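Local coordinates for protein 336aa long hypothetical dTDP-glucose 4,6-dehydratase (Pyrococcus horikoshii, PDB 2HUN) that binds NAD in a Rossmann-fold domain and probably acts as a dTDP-glucose 4,6-dehydratase, at residues 96-101 against 149-154; 125-130 against 153-158; 157-162 against 173-178. All blocks are in the same frame, centred on the assembly; numbering follows the deposited sequence.

Interaction 1: residues 96-101 against 149-154. With NAD (nicotinamide-adenine-dinucleotide), chain C.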
loop_
_atom_site.group_PDB
_atom_site.type_symbol
_atom_site.label_atom_id
_atom_site.label_comp_id
_atom_site.label_asym_id
_atom_site.label_seq_id
_atom_site.Cartn_x
_atom_site.Cartn_y
_atom_site.Cartn_z
ATOM N N GLU A 96 -12.517 -7.235 -5.774
ATOM C CA GLU A 96 -11.892 -7.252 -7.092
ATOM C C GLU A 96 -12.045 -5.909 -7.777
ATOM O O GLU A 96 -11.097 -5.368 -8.338
ATOM C CB GLU A 96 -12.515 -8.328 -7.982
ATOM C CG GLU A 96 -12.648 -9.679 -7.328
ATOM C CD GLU A 96 -14.015 -9.889 -6.703
ATOM O OE1 GLU A 96 -14.366 -9.165 -5.750
ATOM O OE2 GLU A 96 -14.742 -10.785 -7.180
ATOM N N ILE A 97 -13.257 -5.377 -7.721
ATOM C CA ILE A 97 -13.561 -4.096 -8.330
ATOM C C ILE A 97 -12.597 -3.018 -7.834
ATOM O O ILE A 97 -12.153 -2.159 -8.598
ATOM C CB ILE A 97 -15.020 -3.683 -7.997
ATOM C CG1 ILE A 97 -15.992 -4.710 -8.587
ATOM C CG2 ILE A 97 -15.320 -2.311 -8.543
ATOM C CD1 ILE A 97 -17.455 -4.433 -8.282
ATOM N N PHE A 98 -12.257 -3.072 -6.555
ATOM C CA PHE A 98 -11.373 -2.058 -5.992
ATOM C C PHE A 98 -9.896 -2.265 -6.319
ATOM O O PHE A 98 -9.175 -1.296 -6.563
ATOM C CB PHE A 98 -11.640 -1.957 -4.493
ATOM C CG PHE A 98 -13.055 -1.543 -4.185
ATOM C CD1 PHE A 98 -14.115 -2.395 -4.473
ATOM C CD2 PHE A 98 -13.334 -0.279 -3.690
ATOM C CE1 PHE A 98 -15.436 -1.989 -4.279
ATOM C CE2 PHE A 98 -14.645 0.134 -3.491
ATOM C CZ PHE A 98 -15.698 -0.723 -3.787
ATOM N N LEU A 99 -9.457 -3.518 -6.353
ATOM C CA LEU A 99 -8.070 -3.823 -6.698
ATOM C C LEU A 99 -7.817 -3.312 -8.115
ATOM O O LEU A 99 -6.795 -2.682 -8.396
ATOM C CB LEU A 99 -7.822 -5.336 -6.666
ATOM C CG LEU A 99 -6.437 -5.807 -7.128
ATOM C CD1 LEU A 99 -5.417 -5.535 -6.035
ATOM C CD2 LEU A 99 -6.480 -7.296 -7.448
ATOM N N HIS A 100 -8.769 -3.583 -9.004
ATOM C CA HIS A 100 -8.648 -3.176 -10.400
ATOM C C HIS A 100 -8.584 -1.670 -10.637
ATOM O O HIS A 100 -7.647 -1.172 -11.258
ATOM C CB HIS A 100 -9.806 -3.734 -11.218
ATOM C CG HIS A 100 -9.781 -3.300 -12.649
ATOM N ND1 HIS A 100 -8.913 -3.839 -13.573
ATOM C CD2 HIS A 100 -10.493 -2.354 -13.306
ATOM C CE1 HIS A 100 -9.093 -3.246 -14.741
ATOM N NE2 HIS A 100 -10.046 -2.340 -14.606
ATOM N N SER A 101 -9.593 -0.945 -10.167
ATOM C CA SER A 101 -9.627 0.499 -10.369
ATOM C C SER A 101 -8.634 1.272 -9.501
ATOM O O SER A 101 -7.969 2.189 -9.987
ATOM C CB SER A 101 -11.042 1.048 -10.125
ATOM O OG SER A 101 -11.956 0.625 -11.127
ATOM N N SER A 149 -10.651 -1.643 5.461
ATOM C CA SER A 149 -11.555 -2.193 4.450
ATOM C C SER A 149 -10.799 -2.399 3.147
ATOM O O SER A 149 -9.731 -1.825 2.951
ATOM C CB SER A 149 -12.742 -1.250 4.205
ATOM O OG SER A 149 -12.352 -0.083 3.491
ATOM N N PRO A 150 -11.335 -3.233 2.240
ATOM C CA PRO A 150 -10.640 -3.454 0.970
ATOM C C PRO A 150 -10.520 -2.135 0.218
ATOM O O PRO A 150 -9.559 -1.904 -0.516
ATOM C CB PRO A 150 -11.541 -4.458 0.250
ATOM C CG PRO A 150 -12.094 -5.268 1.389
ATOM C CD PRO A 150 -12.452 -4.182 2.397
ATOM N N TYR A 151 -11.506 -1.267 0.401
ATOM C CA TYR A 151 -11.469 0.023 -0.262
ATOM C C TYR A 151 -10.251 0.832 0.191
ATOM O O TYR A 151 -9.454 1.276 -0.637
ATOM C CB TYR A 151 -12.740 0.829 0.033
ATOM C CG TYR A 151 -12.570 2.320 -0.182
ATOM C CD1 TYR A 151 -12.279 2.834 -1.446
ATOM C CD2 TYR A 151 -12.661 3.216 0.887
ATOM C CE1 TYR A 151 -12.079 4.201 -1.645
ATOM C CE2 TYR A 151 -12.464 4.592 0.697
ATOM C CZ TYR A 151 -12.173 5.075 -0.572
ATOM O OH TYR A 151 -11.993 6.430 -0.785
ATOM N N SER A 152 -10.113 1.030 1.501
ATOM C CA SER A 152 -9.001 1.821 2.011
ATOM C C SER A 152 -7.668 1.087 1.856
ATOM O O SER A 152 -6.622 1.714 1.719
ATOM C CB SER A 152 -9.242 2.231 3.479
ATOM O OG SER A 152 -9.382 1.112 4.339
ATOM N N ALA A 153 -7.708 -0.241 1.847
ATOM C CA ALA A 153 -6.482 -1.014 1.689
ATOM C C ALA A 153 -5.964 -0.873 0.258
ATOM O O ALA A 153 -4.744 -0.837 0.032
ATOM C CB ALA A 153 -6.730 -2.480 2.019
ATOM N N THR A 154 -6.882 -0.796 -0.704
ATOM C CA THR A 154 -6.485 -0.647 -2.102
ATOM C C THR A 154 -6.042 0.792 -2.363
ATOM O O THR A 154 -5.144 1.035 -3.167
ATOM C CB THR A 154 -7.620 -1.053 -3.073
ATOM O OG1 THR A 154 -8.819 -0.328 -2.765
ATOM C CG2 THR A 154 -7.893 -2.544 -2.951
HETATM P PA NAD C . -17.170 9.395 -7.048
HETATM O O1A NAD C . -17.565 8.012 -6.736
HETATM O O2A NAD C . -18.197 10.474 -7.027
HETATM O O5B NAD C . -16.529 9.383 -8.517
HETATM C C5B NAD C . -15.447 8.521 -8.904
HETATM C C4B NAD C . -15.287 8.780 -10.408
HETATM O O4B NAD C . -14.186 8.011 -10.932
HETATM C C3B NAD C . -16.556 8.342 -11.193
HETATM O O3B NAD C . -16.930 9.354 -12.143
HETATM C C2B NAD C . -16.138 6.992 -11.803
HETATM O O2B NAD C . -16.815 6.597 -12.997
HETATM C C1B NAD C . -14.634 7.185 -12.002
HETATM N N9A NAD C . -13.856 5.927 -11.990
HETATM C C8A NAD C . -13.837 4.963 -11.051
HETATM N N7A NAD C . -13.000 3.998 -11.426
HETATM C C5A NAD C . -12.475 4.329 -12.602
HETATM C C6A NAD C . -11.546 3.723 -13.494
HETATM N N6A NAD C . -10.971 2.551 -13.260
HETATM N N1A NAD C . -11.243 4.425 -14.684
HETATM C C2A NAD C . -11.846 5.662 -14.956
HETATM N N3A NAD C . -12.722 6.230 -14.116
HETATM C C4A NAD C . -13.022 5.571 -12.967
HETATM O O3 NAD C . -16.161 9.773 -5.879
HETATM P PN NAD C . -15.347 11.056 -5.437
HETATM O O1N NAD C . -15.866 11.289 -4.058
HETATM O O2N NAD C . -15.535 12.186 -6.370
HETATM O O5D NAD C . -13.826 10.540 -5.259
HETATM C C5D NAD C . -12.702 11.104 -5.940
HETATM C C4D NAD C . -11.405 10.672 -5.209
HETATM O O4D NAD C . -11.290 11.338 -3.940
HETATM C C3D NAD C . -11.344 9.160 -4.958
HETATM O O3D NAD C . -10.004 8.698 -5.268
HETATM C C2D NAD C . -11.669 9.033 -3.443
HETATM O O2D NAD C . -11.025 7.877 -2.899
HETATM C C1D NAD C . -11.134 10.349 -2.904
HETATM N N1N NAD C . -11.794 10.838 -1.675
HETATM C C2N NAD C . -13.161 11.276 -1.658
HETATM C C3N NAD C . -13.710 11.739 -0.449
HETATM C C7N NAD C . -15.171 12.236 -0.359
HETATM O O7N NAD C . -15.546 12.794 0.679
HETATM N N7N NAD C . -15.984 12.071 -1.395
HETATM C C4N NAD C . -12.921 11.767 0.729
HETATM C C5N NAD C . -11.580 11.330 0.692
HETATM C C6N NAD C . -11.004 10.866 -0.501
#
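Phe98 lays one ring corner against Tyr151: CD2 of Phe98 lies 3.9 Å from CB of Tyr151, and CE2 comes almost as near, to the CB and CD1 side of the tyrosine. The two side chains cross obliquely rather than stack, and Phe98 CD2 sits near the plane of the tyrosine ring, at its edge. Thr154 meets the root of the same phenylalanine side chain, its OG1 3.7 Å from Phe98 CB. Its methyl CG2 packs 3.9 Å from Leu99 N.

With CG opposite the backbone N (chi1 159°), the Tyr151 ring is carried past Phe98 to the cofactor. There its OH shares a 2.7 Å hydrogen bond with NAD O2D, which lies in the plane of the ring; either hydroxyl could be the donor. At the adenine end, NAD N6A donates to Ser101 OG over 3.0 Å, so one segment holds the adenine and the other the nicotinamide-side ribose. Lys37 gives Ser101 OG a second partner.

Farther out, Thr154 OG1 folds back on its own helix, within 2.8 Å of Pro150 O and 2.7 Å of Tyr151 O, and its one proton can serve either carbonyl; Asn102 is a further partner. The turn bearing Tyr151 begins in a capping box, in which Ser152 N donates almost straight to Ser149 OG and Ser149 N donates to Ser152 OG. This ties down the helix start just before the tyrosine.

The segment axes run nearly parallel, 17° apart and 9.1 Å at closest approach. Helix 88-93 covers the join through Arg90 and Ser91, which touch Phe98, while Tyr107 and Thr168 of the second subunit pack on Leu99 and Pro150 respectively, near where helices 96-116 and 150-168 lie side by side.

Interaction 2: residues 125-130 against 153-158. With NAD (nicotinamide-adenine-dinucleotide), chain C.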
loop_
_atom_site.group_PDB
_atom_site.type_symbol
_atom_site.label_atom_id
_atom_site.label_comp_id
_atom_site.label_asym_id
_atom_site.label_seq_id
_atom_site.Cartn_x
_atom_site.Cartn_y
_atom_site.Cartn_z
ATOM N N VAL A 125 -4.772 11.577 -5.768
ATOM C CA VAL A 125 -5.759 11.895 -4.737
ATOM C C VAL A 125 -6.109 10.645 -3.911
ATOM O O VAL A 125 -6.495 9.601 -4.452
ATOM C CB VAL A 125 -7.051 12.487 -5.361
ATOM C CG1 VAL A 125 -8.028 12.903 -4.253
ATOM C CG2 VAL A 125 -6.702 13.700 -6.211
ATOM N N SER A 126 -5.975 10.757 -2.594
ATOM C CA SER A 126 -6.248 9.629 -1.716
ATOM C C SER A 126 -7.156 10.029 -0.548
ATOM O O SER A 126 -7.684 11.148 -0.518
ATOM C CB SER A 126 -4.920 9.042 -1.215
ATOM O OG SER A 126 -5.097 7.775 -0.608
ATOM N N THR A 127 -7.303 9.130 0.426
ATOM C CA THR A 127 -8.208 9.353 1.555
ATOM C C THR A 127 -7.657 9.257 2.974
ATOM O O THR A 127 -6.668 8.567 3.237
ATOM C CB THR A 127 -9.391 8.370 1.469
ATOM O OG1 THR A 127 -10.211 8.492 2.635
ATOM C CG2 THR A 127 -8.882 6.955 1.372
ATOM N N ASP A 128 -8.343 9.930 3.894
ATOM C CA ASP A 128 -7.972 9.933 5.308
ATOM C C ASP A 128 -8.194 8.542 5.902
ATOM O O ASP A 128 -7.686 8.223 6.979
ATOM C CB ASP A 128 -8.804 10.983 6.071
ATOM C CG ASP A 128 -10.313 10.673 6.081
ATOM O OD1 ASP A 128 -10.811 9.980 5.169
ATOM O OD2 ASP A 128 -11.006 11.147 7.006
ATOM N N GLU A 129 -8.946 7.709 5.188
ATOM C CA GLU A 129 -9.220 6.360 5.666
ATOM C C GLU A 129 -8.013 5.427 5.619
ATOM O O GLU A 129 -8.021 4.382 6.273
ATOM C CB GLU A 129 -10.381 5.732 4.884
ATOM C CG GLU A 129 -11.754 6.292 5.250
ATOM C CD GLU A 129 -12.886 5.532 4.571
ATOM O OE1 GLU A 129 -13.063 4.332 4.866
ATOM O OE2 GLU A 129 -13.589 6.133 3.737
ATOM N N VAL A 130 -6.979 5.788 4.866
ATOM C CA VAL A 130 -5.801 4.922 4.790
ATOM C C VAL A 130 -5.159 4.719 6.158
ATOM O O VAL A 130 -4.593 3.666 6.424
ATOM C CB VAL A 130 -4.732 5.473 3.817
ATOM C CG1 VAL A 130 -5.230 5.363 2.381
ATOM C CG2 VAL A 130 -4.402 6.922 4.165
ATOM N N ALA A 153 -7.708 -0.241 1.847
ATOM C CA ALA A 153 -6.482 -1.014 1.689
ATOM C C ALA A 153 -5.964 -0.873 0.258
ATOM O O ALA A 153 -4.744 -0.837 0.032
ATOM C CB ALA A 153 -6.730 -2.480 2.019
ATOM N N THR A 154 -6.882 -0.796 -0.704
ATOM C CA THR A 154 -6.485 -0.647 -2.102
ATOM C C THR A 154 -6.042 0.792 -2.363
ATOM O O THR A 154 -5.144 1.035 -3.167
ATOM C CB THR A 154 -7.620 -1.053 -3.073
ATOM O OG1 THR A 154 -8.819 -0.328 -2.765
ATOM C CG2 THR A 154 -7.893 -2.544 -2.951
ATOM N N LYS A 155 -6.663 1.750 -1.684
ATOM C CA LYS A 155 -6.243 3.138 -1.845
ATOM C C LYS A 155 -4.832 3.241 -1.257
ATOM O O LYS A 155 -3.955 3.876 -1.841
ATOM C CB LYS A 155 -7.181 4.096 -1.105
ATOM C CG LYS A 155 -8.545 4.283 -1.766
ATOM C CD LYS A 155 -8.438 4.926 -3.155
ATOM C CE LYS A 155 -7.967 6.377 -3.069
ATOM N NZ LYS A 155 -7.795 6.999 -4.422
ATOM N N ALA A 156 -4.621 2.606 -0.103
ATOM C CA ALA A 156 -3.321 2.616 0.577
ATOM C C ALA A 156 -2.267 1.961 -0.300
ATOM O O ALA A 156 -1.152 2.461 -0.411
ATOM C CB ALA A 156 -3.406 1.881 1.919
ATOM N N ALA A 157 -2.628 0.842 -0.921
ATOM C CA ALA A 157 -1.721 0.130 -1.807
ATOM C C ALA A 157 -1.334 1.017 -2.980
ATOM O O ALA A 157 -0.176 1.015 -3.400
ATOM C CB ALA A 157 -2.370 -1.154 -2.321
ATOM N N SER A 158 -2.294 1.772 -3.515
ATOM C CA SER A 158 -1.995 2.653 -4.639
ATOM C C SER A 158 -1.036 3.760 -4.204
ATOM O O SER A 158 -0.143 4.133 -4.962
ATOM C CB SER A 158 -3.277 3.247 -5.255
ATOM O OG SER A 158 -3.920 4.177 -4.400
HETATM P PA NAD C . -17.170 9.395 -7.048
HETATM O O1A NAD C . -17.565 8.012 -6.736
HETATM O O2A NAD C . -18.197 10.474 -7.027
HETATM O O5B NAD C . -16.529 9.383 -8.517
HETATM C C5B NAD C . -15.447 8.521 -8.904
HETATM C C4B NAD C . -15.287 8.780 -10.408
HETATM O O4B NAD C . -14.186 8.011 -10.932
HETATM C C3B NAD C . -16.556 8.342 -11.193
HETATM O O3B NAD C . -16.930 9.354 -12.143
HETATM C C2B NAD C . -16.138 6.992 -11.803
HETATM O O2B NAD C . -16.815 6.597 -12.997
HETATM C C1B NAD C . -14.634 7.185 -12.002
HETATM N N9A NAD C . -13.856 5.927 -11.990
HETATM C C8A NAD C . -13.837 4.963 -11.051
HETATM N N7A NAD C . -13.000 3.998 -11.426
HETATM C C5A NAD C . -12.475 4.329 -12.602
HETATM C C6A NAD C . -11.546 3.723 -13.494
HETATM N N6A NAD C . -10.971 2.551 -13.260
HETATM N N1A NAD C . -11.243 4.425 -14.684
HETATM C C2A NAD C . -11.846 5.662 -14.956
HETATM N N3A NAD C . -12.722 6.230 -14.116
HETATM C C4A NAD C . -13.022 5.571 -12.967
HETATM O O3 NAD C . -16.161 9.773 -5.879
HETATM P PN NAD C . -15.347 11.056 -5.437
HETATM O O1N NAD C . -15.866 11.289 -4.058
HETATM O O2N NAD C . -15.535 12.186 -6.370
HETATM O O5D NAD C . -13.826 10.540 -5.259
HETATM C C5D NAD C . -12.702 11.104 -5.940
HETATM C C4D NAD C . -11.405 10.672 -5.209
HETATM O O4D NAD C . -11.290 11.338 -3.940
HETATM C C3D NAD C . -11.344 9.160 -4.958
HETATM O O3D NAD C . -10.004 8.698 -5.268
HETATM C C2D NAD C . -11.669 9.033 -3.443
HETATM O O2D NAD C . -11.025 7.877 -2.899
HETATM C C1D NAD C . -11.134 10.349 -2.904
HETATM N N1N NAD C . -11.794 10.838 -1.675
HETATM C C2N NAD C . -13.161 11.276 -1.658
HETATM C C3N NAD C . -13.710 11.739 -0.449
HETATM C C7N NAD C . -15.171 12.236 -0.359
HETATM O O7N NAD C . -15.546 12.794 0.679
HETATM N N7N NAD C . -15.984 12.071 -1.395
HETATM C C4N NAD C . -12.921 11.767 0.729
HETATM C C5N NAD C . -11.580 11.330 0.692
HETATM C C6N NAD C . -11.004 10.866 -0.501
#
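Lys155 curls to meet Val125 and Thr127 because its chain is bent twice, at chi2 (-63°) and chi3 (-68°), before straightening to NZ. The bends swing CE over Ser126, 3.9 Å from its CA, and drop NZ beside the strand. Thr127 takes the complementary pose: OG1 opposite the backbone N leaves methyl CG2 turned to the aliphatic root of the lysine, 4.1 Å from Lys155 CG, and the two side chains meet at about a right angle.

NZ then makes two bonds of equal length. It donates to Val125 O over 2.9 Å, arriving in the carbonyl plane at a C=O...N angle of 153°, and to NAD O3D, also 2.9 Å away. NZ is thereby held between a strand carbonyl and the nicotinamide-side ribose. Lys155 follows Tyr151 at the spacing of the YxxxK motif of short-chain dehydrogenases/reductases, and both residues bind NAD here. The strand end lines the same site: Ser126 O lies 3.3 Å from NAD C6N of the nicotinamide ring, and Thr127 CB is close to the same atom.

Beyond the strand the chain turns back. Glu129 N donates to Thr127 OG1 in an ST turn that fixes the threonine hydroxyl, and Val130 comes round to press CG1 against Ala156, 4.0 Å from its CB. Ser158 OG binds Lys155 O, with His124 as another partner.

The axes of the two segments approach to 8.5 Å, the helix running obliquely against the strand. Strand 121-127 runs parallel to its sheet neighbours 78-81 and 172-182, with backbone hydrogen bonds between Val125 and His81 and between Ser126 and Thr176, while helix 150-168 lies against helix 96-116 through Thr154 and Ala157.

Interaction 3: residues 157-162 against 173-178. With NAD (nicotinamide-adenine-dinucleotide), chain C.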
loop_
_atom_site.group_PDB
_atom_site.type_symbol
_atom_site.label_atom_id
_atom_site.label_comp_id
_atom_site.label_asym_id
_atom_site.label_seq_id
_atom_site.Cartn_x
_atom_site.Cartn_y
_atom_site.Cartn_z
ATOM N N ALA A 157 -2.628 0.842 -0.921
ATOM C CA ALA A 157 -1.721 0.130 -1.807
ATOM C C ALA A 157 -1.334 1.017 -2.980
ATOM O O ALA A 157 -0.176 1.015 -3.400
ATOM C CB ALA A 157 -2.370 -1.154 -2.321
ATOM N N SER A 158 -2.294 1.772 -3.515
ATOM C CA SER A 158 -1.995 2.653 -4.639
ATOM C C SER A 158 -1.036 3.760 -4.204
ATOM O O SER A 158 -0.143 4.133 -4.962
ATOM C CB SER A 158 -3.277 3.247 -5.255
ATOM O OG SER A 158 -3.920 4.177 -4.400
ATOM N N ASP A 159 -1.206 4.281 -2.991
ATOM C CA ASP A 159 -0.298 5.321 -2.492
ATOM C C ASP A 159 1.146 4.798 -2.515
ATOM O O ASP A 159 2.067 5.493 -2.949
ATOM C CB ASP A 159 -0.644 5.719 -1.048
ATOM C CG ASP A 159 -1.905 6.553 -0.948
ATOM O OD1 ASP A 159 -2.569 6.755 -1.981
ATOM O OD2 ASP A 159 -2.234 7.011 0.173
ATOM N N MET A 160 1.339 3.574 -2.036
ATOM C CA MET A 160 2.670 2.981 -1.985
ATOM C C MET A 160 3.324 2.888 -3.366
ATOM O O MET A 160 4.527 3.156 -3.507
ATOM C CB MET A 160 2.618 1.588 -1.326
ATOM C CG MET A 160 2.181 1.595 0.138
ATOM S SD MET A 160 3.110 2.773 1.170
ATOM C CE MET A 160 2.086 4.190 1.119
ATOM N N LEU A 161 2.546 2.510 -4.382
ATOM C CA LEU A 161 3.093 2.403 -5.735
ATOM C C LEU A 161 3.552 3.778 -6.201
ATOM O O LEU A 161 4.626 3.916 -6.781
ATOM C CB LEU A 161 2.051 1.851 -6.716
ATOM C CG LEU A 161 1.489 0.459 -6.413
ATOM C CD1 LEU A 161 0.531 0.042 -7.525
ATOM C CD2 LEU A 161 2.622 -0.539 -6.285
ATOM N N VAL A 162 2.744 4.799 -5.937
ATOM C CA VAL A 162 3.112 6.149 -6.339
ATOM C C VAL A 162 4.431 6.585 -5.704
ATOM O O VAL A 162 5.280 7.163 -6.375
ATOM C CB VAL A 162 2.013 7.169 -5.979
ATOM C CG1 VAL A 162 2.498 8.580 -6.258
ATOM C CG2 VAL A 162 0.769 6.887 -6.801
ATOM N N ALA A 173 5.725 13.809 -8.744
ATOM C CA ALA A 173 4.429 13.424 -8.213
ATOM C C ALA A 173 4.242 13.636 -6.719
ATOM O O ALA A 173 5.157 13.413 -5.933
ATOM C CB ALA A 173 4.168 11.966 -8.550
ATOM N N SER A 174 3.044 14.073 -6.344
ATOM C CA SER A 174 2.686 14.275 -4.942
ATOM C C SER A 174 1.390 13.509 -4.686
ATOM O O SER A 174 0.684 13.145 -5.626
ATOM C CB SER A 174 2.461 15.754 -4.623
ATOM O OG SER A 174 3.657 16.498 -4.731
ATOM N N ILE A 175 1.093 13.267 -3.413
ATOM C CA ILE A 175 -0.112 12.556 -3.012
ATOM C C ILE A 175 -0.896 13.445 -2.053
ATOM O O ILE A 175 -0.308 14.125 -1.210
ATOM C CB ILE A 175 0.228 11.244 -2.256
ATOM C CG1 ILE A 175 0.934 10.254 -3.184
ATOM C CG2 ILE A 175 -1.041 10.627 -1.675
ATOM C CD1 ILE A 175 1.522 9.056 -2.445
ATOM N N THR A 176 -2.219 13.455 -2.195
ATOM C CA THR A 176 -3.060 14.223 -1.285
ATOM C C THR A 176 -3.999 13.262 -0.547
ATOM O O THR A 176 -4.407 12.230 -1.095
ATOM C CB THR A 176 -3.916 15.277 -2.034
ATOM O OG1 THR A 176 -4.727 14.629 -3.023
ATOM C CG2 THR A 176 -3.020 16.302 -2.716
ATOM N N ARG A 177 -4.321 13.595 0.698
ATOM C CA ARG A 177 -5.237 12.791 1.503
ATOM C C ARG A 177 -6.169 13.765 2.212
ATOM O O ARG A 177 -5.729 14.597 3.014
ATOM C CB ARG A 177 -4.466 11.934 2.525
ATOM C CG ARG A 177 -3.737 10.737 1.914
ATOM C CD ARG A 177 -2.807 10.076 2.917
ATOM N NE ARG A 177 -2.097 8.922 2.364
ATOM C CZ ARG A 177 -0.993 8.414 2.911
ATOM N NH1 ARG A 177 -0.492 8.968 4.010
ATOM N NH2 ARG A 177 -0.397 7.358 2.371
ATOM N N CYS A 178 -7.458 13.664 1.912
ATOM C CA CYS A 178 -8.438 14.568 2.495
ATOM C C CYS A 178 -9.543 13.858 3.266
ATOM O O CYS A 178 -9.787 12.662 3.086
ATOM C CB CYS A 178 -9.083 15.401 1.389
ATOM S SG CYS A 178 -10.086 14.384 0.285
HETATM P PA NAD C . -17.170 9.395 -7.048
HETATM O O1A NAD C . -17.565 8.012 -6.736
HETATM O O2A NAD C . -18.197 10.474 -7.027
HETATM O O5B NAD C . -16.529 9.383 -8.517
HETATM C C5B NAD C . -15.447 8.521 -8.904
HETATM C C4B NAD C . -15.287 8.780 -10.408
HETATM O O4B NAD C . -14.186 8.011 -10.932
HETATM C C3B NAD C . -16.556 8.342 -11.193
HETATM O O3B NAD C . -16.930 9.354 -12.143
HETATM C C2B NAD C . -16.138 6.992 -11.803
HETATM O O2B NAD C . -16.815 6.597 -12.997
HETATM C C1B NAD C . -14.634 7.185 -12.002
HETATM N N9A NAD C . -13.856 5.927 -11.990
HETATM C C8A NAD C . -13.837 4.963 -11.051
HETATM N N7A NAD C . -13.000 3.998 -11.426
HETATM C C5A NAD C . -12.475 4.329 -12.602
HETATM C C6A NAD C . -11.546 3.723 -13.494
HETATM N N6A NAD C . -10.971 2.551 -13.260
HETATM N N1A NAD C . -11.243 4.425 -14.684
HETATM C C2A NAD C . -11.846 5.662 -14.956
HETATM N N3A NAD C . -12.722 6.230 -14.116
HETATM C C4A NAD C . -13.022 5.571 -12.967
HETATM O O3 NAD C . -16.161 9.773 -5.879
HETATM P PN NAD C . -15.347 11.056 -5.437
HETATM O O1N NAD C . -15.866 11.289 -4.058
HETATM O O2N NAD C . -15.535 12.186 -6.370
HETATM O O5D NAD C . -13.826 10.540 -5.259
HETATM C C5D NAD C . -12.702 11.104 -5.940
HETATM C C4D NAD C . -11.405 10.672 -5.209
HETATM O O4D NAD C . -11.290 11.338 -3.940
HETATM C C3D NAD C . -11.344 9.160 -4.958
HETATM O O3D NAD C . -10.004 8.698 -5.268
HETATM C C2D NAD C . -11.669 9.033 -3.443
HETATM O O2D NAD C . -11.025 7.877 -2.899
HETATM C C1D NAD C . -11.134 10.349 -2.904
HETATM N N1N NAD C . -11.794 10.838 -1.675
HETATM C C2N NAD C . -13.161 11.276 -1.658
HETATM C C3N NAD C . -13.710 11.739 -0.449
HETATM C C7N NAD C . -15.171 12.236 -0.359
HETATM O O7N NAD C . -15.546 12.794 0.679
HETATM N N7N NAD C . -15.984 12.071 -1.395
HETATM C C4N NAD C . -12.921 11.767 0.729
HETATM C C5N NAD C . -11.580 11.330 0.692
HETATM C C6N NAD C . -11.004 10.866 -0.501
#
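In the Rossmann sheet, helix 150-168 is the connection of a beta-alpha-beta crossover between the parallel neighbours 121-127 and 172-182, and Asp159 and Arg177 tie that helix to the second strand of the unit. The segments run nearly antiparallel, their axes 9.5 Å apart. Arg177, extended from CG to NE, meets the carboxylate side-on in a salt bridge: both NE and NH2 donate to the one oxygen OD2 of Asp159, each over 2.9 Å. That oxygen lies in the guanidinium plane, and the two flat groups are inclined by 26°. NE arrives nearly along the C-O axis of OD2, whereas NH2 comes from the anti side. Ser126 binds Asp159 OD1 and Tyr131 binds Arg177 NH1, so each partner of this buried ion pair has a second hold that should limit its rotation. A leucine in place of Arg177 would probably leave the buried Asp159 carboxylate without its charged mate and Tyr131 OH without this partner.

Nearer the start of the strand the contact is apolar. Val162 and Ile175 reach toward each other tip to tip, CG1 of both 3.8 Å apart, with Ala173 CB beside them. The strand's far end meets the cofactor, where Cys178 SG is 3.4 Å from NAD C5N. Ile175 CD1 slides under the helix backbone, 3.6 Å from Asp159 O.

In the fold
All three contacts are buried and share helix 150-168, which presents successive turns to different partners. Interaction 1 joins the first turns of helices 96-116 and 150-168, largely by packing, with polar groups turned to the cofactor or back on their own backbone. Interactions 2 and 3 set the next turns on neighbouring strands of one sheet, 121-127 and 172-182; a lysine amine end meets a main-chain carbonyl and the ribose in the former, an ion pair and aliphatic tips carry the latter. The bond between Ser126 and Asp159 couples these two. Interactions 1 and 2 meet where Tyr151 touches Thr127 and Glu129. Each contact touches NAD and also the second subunit.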